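Local coordinates for protein starch synthase I (Hordeum vulgare, PDB 4HLN) that is a plant starch synthase of the glycosyltransferase type, built from two Rossmann-like domains, with alpha-D-glucopyranose bound in the model, at residues L457-E468 against L574-R584. Sequence-based numbering, arbitrary orientation.
Sequences LIKMAIPDLMRE and LTVEKMLWALR
Arg584 brings its guanidinium edge-on to two acids of 457-468, Glu468 and Asp464, and neither acid lies over a face. Its NE donates to Glu468 OE1 at 2.7 Å, almost in the guanidinium plane. That oxygen is nevertheless approached from above its own carboxylate, the two planes being clearly tilted against each other. NH2, farther along the same edge, makes a longer salt bridge of 3.2 Å to Asp464 OD1. This second carboxylate is turned more steeply, 69° from the guanidinium. The arginine can reach both because its chain runs extended from CG to NE. Asp464 OD1 is shared: Arg467 NH2 donates to it from above the carboxylate, so four charged residues join in one network, which probably helps fix the rotation of the Arg584 head.

Beneath this network the interface is apolar. Ala461 CA lies 5.7 Å from Val576 CA. The small Ala461 CB sits against Leu580 CD2 at 3.6 Å and against the methyl end of Met579. The Met579 chain runs out straight until its last torsion (chi3 75°) bends CE in between Ala461 and Leu457. Val576 splits its branches, CG1 against Ala461 CB, CG2 against Met460 CB and Leu457 CD1. Leu457 CD1 also touches the backbone at the start of helix 576-592, 3.3 Å from Val576 N; Thr575 caps this helix through OG1 to Lys578 N. At the far end Leu465 meets Leu583, CD2 to CD1.

The axes of 457-466 and 576-584 pass 9.8 Å apart at -50°. Ile462 rests on Phe497 and Met579 on Phe571, residues of the two outermost strands of the six-stranded parallel sheet: this is helix-on-helix packing on one side of the Rossmann-like alpha/beta domain typical of GT-B glycosyltransferases.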
loop_
_atom_site.group_PDB
_atom_site.type_symbol
_atom_site.label_atom_id
_atom_site.label_comp_id
_atom_site.label_asym_id
_atom_site.label_seq_id
_atom_site.Cartn_x
_atom_site.Cartn_y
_atom_site.Cartn_z
ATOM N N LEU A 457 -12.088 15.384 -9.105
ATOM C CA LEU A 457 -12.733 14.719 -10.236
ATOM C C LEU A 457 -14.237 14.639 -10.027
ATOM O O LEU A 457 -15.024 14.967 -10.911
ATOM C CB LEU A 457 -12.209 13.296 -10.398
ATOM C CG LEU A 457 -11.008 13.041 -11.309
ATOM C CD1 LEU A 457 -11.332 13.414 -12.749
ATOM C CD2 LEU A 457 -9.762 13.770 -10.806
ATOM N N ILE A 458 -14.630 14.172 -8.852
ATOM C CA ILE A 458 -16.036 14.031 -8.522
ATOM C C ILE A 458 -16.734 15.383 -8.593
ATOM O O ILE A 458 -17.823 15.493 -9.146
ATOM C CB ILE A 458 -16.201 13.398 -7.139
ATOM C CG1 ILE A 458 -15.885 11.895 -7.215
ATOM C CG2 ILE A 458 -17.600 13.666 -6.587
ATOM C CD1 ILE A 458 -15.876 11.182 -5.859
ATOM N N LYS A 459 -16.084 16.411 -8.057
ATOM C CA LYS A 459 -16.582 17.784 -8.125
ATOM C C LYS A 459 -16.921 18.209 -9.565
ATOM O O LYS A 459 -17.878 18.948 -9.799
ATOM C CB LYS A 459 -15.544 18.731 -7.514
ATOM C CG LYS A 459 -16.013 20.155 -7.264
ATOM C CD LYS A 459 -14.991 20.898 -6.401
ATOM C CE LYS A 459 -15.536 22.222 -5.873
ATOM N NZ LYS A 459 -14.742 22.734 -4.708
ATOM N N MET A 460 -16.143 17.727 -10.527
ATOM C CA MET A 460 -16.303 18.138 -11.921
ATOM C C MET A 460 -17.300 17.264 -12.673
ATOM O O MET A 460 -17.980 17.733 -13.587
ATOM C CB MET A 460 -14.957 18.127 -12.663
ATOM C CG MET A 460 -13.802 18.842 -11.952
ATOM S SD MET A 460 -14.074 20.585 -11.543
ATOM C CE MET A 460 -12.593 20.966 -10.598
ATOM N N ALA A 461 -17.388 15.993 -12.296
ATOM C CA ALA A 461 -18.256 15.064 -13.015
ATOM C C ALA A 461 -19.700 15.101 -12.526
ATOM O O ALA A 461 -20.616 14.731 -13.257
ATOM C CB ALA A 461 -17.713 13.660 -12.940
ATOM N N ILE A 462 -19.901 15.548 -11.292
ATOM C CA ILE A 462 -21.236 15.551 -10.695
ATOM C C ILE A 462 -22.307 16.120 -11.627
ATOM O O ILE A 462 -23.287 15.446 -11.935
ATOM C CB ILE A 462 -21.261 16.299 -9.340
ATOM C CG1 ILE A 462 -20.827 15.367 -8.215
ATOM C CG2 ILE A 462 -22.655 16.815 -9.037
ATOM C CD1 ILE A 462 -21.808 14.241 -7.957
ATOM N N PRO A 463 -22.121 17.364 -12.085
ATOM C CA PRO A 463 -23.168 17.988 -12.901
ATOM C C PRO A 463 -23.547 17.130 -14.108
ATOM O O PRO A 463 -24.722 16.885 -14.361
ATOM C CB PRO A 463 -22.516 19.295 -13.345
ATOM C CG PRO A 463 -21.531 19.596 -12.242
ATOM C CD PRO A 463 -20.970 18.261 -11.884
ATOM N N ASP A 464 -22.546 16.663 -14.834
ATOM C CA ASP A 464 -22.777 15.818 -15.992
ATOM C C ASP A 464 -23.418 14.495 -15.569
ATOM O O ASP A 464 -24.078 13.819 -16.362
ATOM C CB ASP A 464 -21.443 15.561 -16.693
ATOM C CG ASP A 464 -21.591 15.406 -18.189
ATOM O OD1 ASP A 464 -22.662 14.948 -18.641
ATOM O OD2 ASP A 464 -20.628 15.742 -18.911
ATOM N N LEU A 465 -23.224 14.139 -14.305
ATOM C CA LEU A 465 -23.641 12.839 -13.787
ATOM C C LEU A 465 -25.100 12.827 -13.345
ATOM O O LEU A 465 -25.792 11.816 -13.498
ATOM C CB LEU A 465 -22.725 12.426 -12.629
ATOM C CG LEU A 465 -22.762 11.000 -12.054
ATOM C CD1 LEU A 465 -23.763 10.878 -10.923
ATOM C CD2 LEU A 465 -23.026 9.953 -13.135
ATOM N N MET A 466 -25.560 13.951 -12.800
ATOM C CA MET A 466 -26.957 14.106 -12.395
ATOM C C MET A 466 -27.911 14.258 -13.587
ATOM O O MET A 466 -29.125 14.238 -13.420
ATOM C CB MET A 466 -27.111 15.292 -11.445
ATOM C CG MET A 466 -26.151 15.273 -10.255
ATOM S SD MET A 466 -26.607 14.194 -8.868
ATOM C CE MET A 466 -26.281 12.571 -9.535
ATOM N N ARG A 467 -27.359 14.414 -14.786
ATOM C CA ARG A 467 -28.162 14.352 -16.004
ATOM C C ARG A 467 -28.845 12.983 -16.134
ATOM O O ARG A 467 -29.783 12.814 -16.913
ATOM C CB ARG A 467 -27.287 14.598 -17.233
ATOM C CG ARG A 467 -26.887 16.046 -17.461
ATOM C CD ARG A 467 -25.947 16.160 -18.657
ATOM N NE ARG A 467 -25.885 17.521 -19.182
ATOM C CZ ARG A 467 -24.758 18.169 -19.469
ATOM N NH1 ARG A 467 -24.807 19.409 -19.946
ATOM N NH2 ARG A 467 -23.583 17.583 -19.282
ATOM N N GLU A 468 -28.367 12.007 -15.371
ATOM C CA GLU A 468 -28.874 10.647 -15.477
ATOM C C GLU A 468 -29.746 10.316 -14.277
ATOM O O GLU A 468 -29.727 11.029 -13.270
ATOM C CB GLU A 468 -27.713 9.659 -15.555
ATOM C CG GLU A 468 -26.522 10.159 -16.363
ATOM C CD GLU A 468 -26.313 9.377 -17.652
ATOM O OE1 GLU A 468 -25.493 9.813 -18.491
ATOM O OE2 GLU A 468 -26.965 8.325 -17.826
ATOM N N LEU A 574 -6.932 9.017 -15.393
ATOM C CA LEU A 574 -7.792 9.675 -14.426
ATOM C C LEU A 574 -8.370 10.977 -14.976
ATOM O O LEU A 574 -7.825 12.052 -14.747
ATOM C CB LEU A 574 -7.018 9.928 -13.129
ATOM C CG LEU A 574 -7.824 10.415 -11.927
ATOM C CD1 LEU A 574 -9.085 9.584 -11.719
ATOM C CD2 LEU A 574 -6.959 10.403 -10.688
ATOM N N THR A 575 -9.484 10.877 -15.692
ATOM C CA THR A 575 -10.124 12.061 -16.267
ATOM C C THR A 575 -11.634 12.023 -16.112
ATOM O O THR A 575 -12.259 10.965 -16.189
ATOM C CB THR A 575 -9.834 12.169 -17.768
ATOM O OG1 THR A 575 -10.656 11.229 -18.482
ATOM C CG2 THR A 575 -8.358 11.876 -18.041
ATOM N N VAL A 576 -12.224 13.193 -15.927
ATOM C CA VAL A 576 -13.673 13.304 -15.837
ATOM C C VAL A 576 -14.399 12.551 -16.956
ATOM O O VAL A 576 -15.494 12.034 -16.755
ATOM C CB VAL A 576 -14.098 14.772 -15.861
ATOM C CG1 VAL A 576 -15.606 14.885 -15.952
ATOM C CG2 VAL A 576 -13.562 15.493 -14.637
ATOM N N GLU A 577 -13.793 12.492 -18.134
ATOM C CA GLU A 577 -14.421 11.838 -19.278
ATOM C C GLU A 577 -14.364 10.328 -19.095
ATOM O O GLU A 577 -15.387 9.627 -19.182
ATOM C CB GLU A 577 -13.718 12.224 -20.587
ATOM C CG GLU A 577 -13.620 13.728 -20.852
ATOM C CD GLU A 577 -12.896 14.495 -19.741
ATOM O OE1 GLU A 577 -11.638 14.480 -19.696
ATOM O OE2 GLU A 577 -13.595 15.118 -18.911
ATOM N N LYS A 578 -13.159 9.832 -18.840
ATOM C CA LYS A 578 -12.963 8.400 -18.688
ATOM C C LYS A 578 -13.750 7.870 -17.492
ATOM O O LYS A 578 -14.273 6.748 -17.518
ATOM C CB LYS A 578 -11.483 8.064 -18.562
ATOM C CG LYS A 578 -10.982 7.124 -19.646
ATOM C CD LYS A 578 -11.865 5.870 -19.796
ATOM C CE LYS A 578 -11.267 4.889 -20.818
ATOM N NZ LYS A 578 -10.411 5.582 -21.851
ATOM N N MET A 579 -13.845 8.684 -16.447
ATOM C CA MET A 579 -14.591 8.279 -15.271
ATOM C C MET A 579 -16.071 8.124 -15.616
ATOM O O MET A 579 -16.672 7.072 -15.379
ATOM C CB MET A 579 -14.392 9.270 -14.118
ATOM C CG MET A 579 -15.048 8.824 -12.809
ATOM S SD MET A 579 -14.595 9.790 -11.346
ATOM C CE MET A 579 -15.514 11.304 -11.581
ATOM N N LEU A 580 -16.651 9.175 -16.188
ATOM C CA LEU A 580 -18.061 9.152 -16.543
ATOM C C LEU A 580 -18.337 8.030 -17.513
ATOM O O LEU A 580 -19.374 7.360 -17.427
ATOM C CB LEU A 580 -18.493 10.481 -17.137
ATOM C CG LEU A 580 -18.448 11.586 -16.090
ATOM C CD1 LEU A 580 -18.469 12.954 -16.754
ATOM C CD2 LEU A 580 -19.588 11.430 -15.080
ATOM N N TRP A 581 -17.407 7.814 -18.434
ATOM C CA TRP A 581 -17.590 6.733 -19.382
ATOM C C TRP A 581 -17.773 5.414 -18.626
ATOM O O TRP A 581 -18.756 4.693 -18.832
ATOM C CB TRP A 581 -16.435 6.661 -20.378
ATOM C CG TRP A 581 -16.576 5.504 -21.302
ATOM C CD1 TRP A 581 -17.320 5.452 -22.443
ATOM C CD2 TRP A 581 -15.979 4.210 -21.152
ATOM N NE1 TRP A 581 -17.214 4.208 -23.023
ATOM C CE2 TRP A 581 -16.395 3.428 -22.250
ATOM C CE3 TRP A 581 -15.125 3.639 -20.200
ATOM C CZ2 TRP A 581 -15.989 2.106 -22.420
ATOM C CZ3 TRP A 581 -14.723 2.326 -20.372
ATOM C CH2 TRP A 581 -15.156 1.574 -21.473
ATOM N N ALA A 582 -16.843 5.121 -17.724
ATOM C CA ALA A 582 -16.913 3.897 -16.924
ATOM C C ALA A 582 -18.172 3.815 -16.052
ATOM O O ALA A 582 -18.807 2.766 -15.963
ATOM C CB ALA A 582 -15.690 3.761 -16.075
ATOM N N LEU A 583 -18.521 4.914 -15.397
ATOM C CA LEU A 583 -19.758 4.961 -14.633
ATOM C C LEU A 583 -20.936 4.589 -15.502
ATOM O O LEU A 583 -21.753 3.748 -15.126
ATOM C CB LEU A 583 -19.983 6.351 -14.063
ATOM C CG LEU A 583 -19.145 6.609 -12.824
ATOM C CD1 LEU A 583 -19.510 7.935 -12.208
ATOM C CD2 LEU A 583 -19.394 5.499 -11.844
ATOM N N ARG A 584 -21.024 5.219 -16.668
ATOM C CA ARG A 584 -22.138 4.946 -17.556
ATOM C C ARG A 584 -22.106 3.510 -18.023
ATOM O O ARG A 584 -23.139 2.853 -18.105
ATOM C CB ARG A 584 -22.139 5.901 -18.732
ATOM C CG ARG A 584 -22.588 7.287 -18.344
ATOM C CD ARG A 584 -22.633 8.185 -19.554
ATOM N NE ARG A 584 -22.841 9.579 -19.174
ATOM C CZ ARG A 584 -21.902 10.518 -19.244
ATOM N NH1 ARG A 584 -20.685 10.208 -19.695
ATOM N NH2 ARG A 584 -22.186 11.765 -18.873
#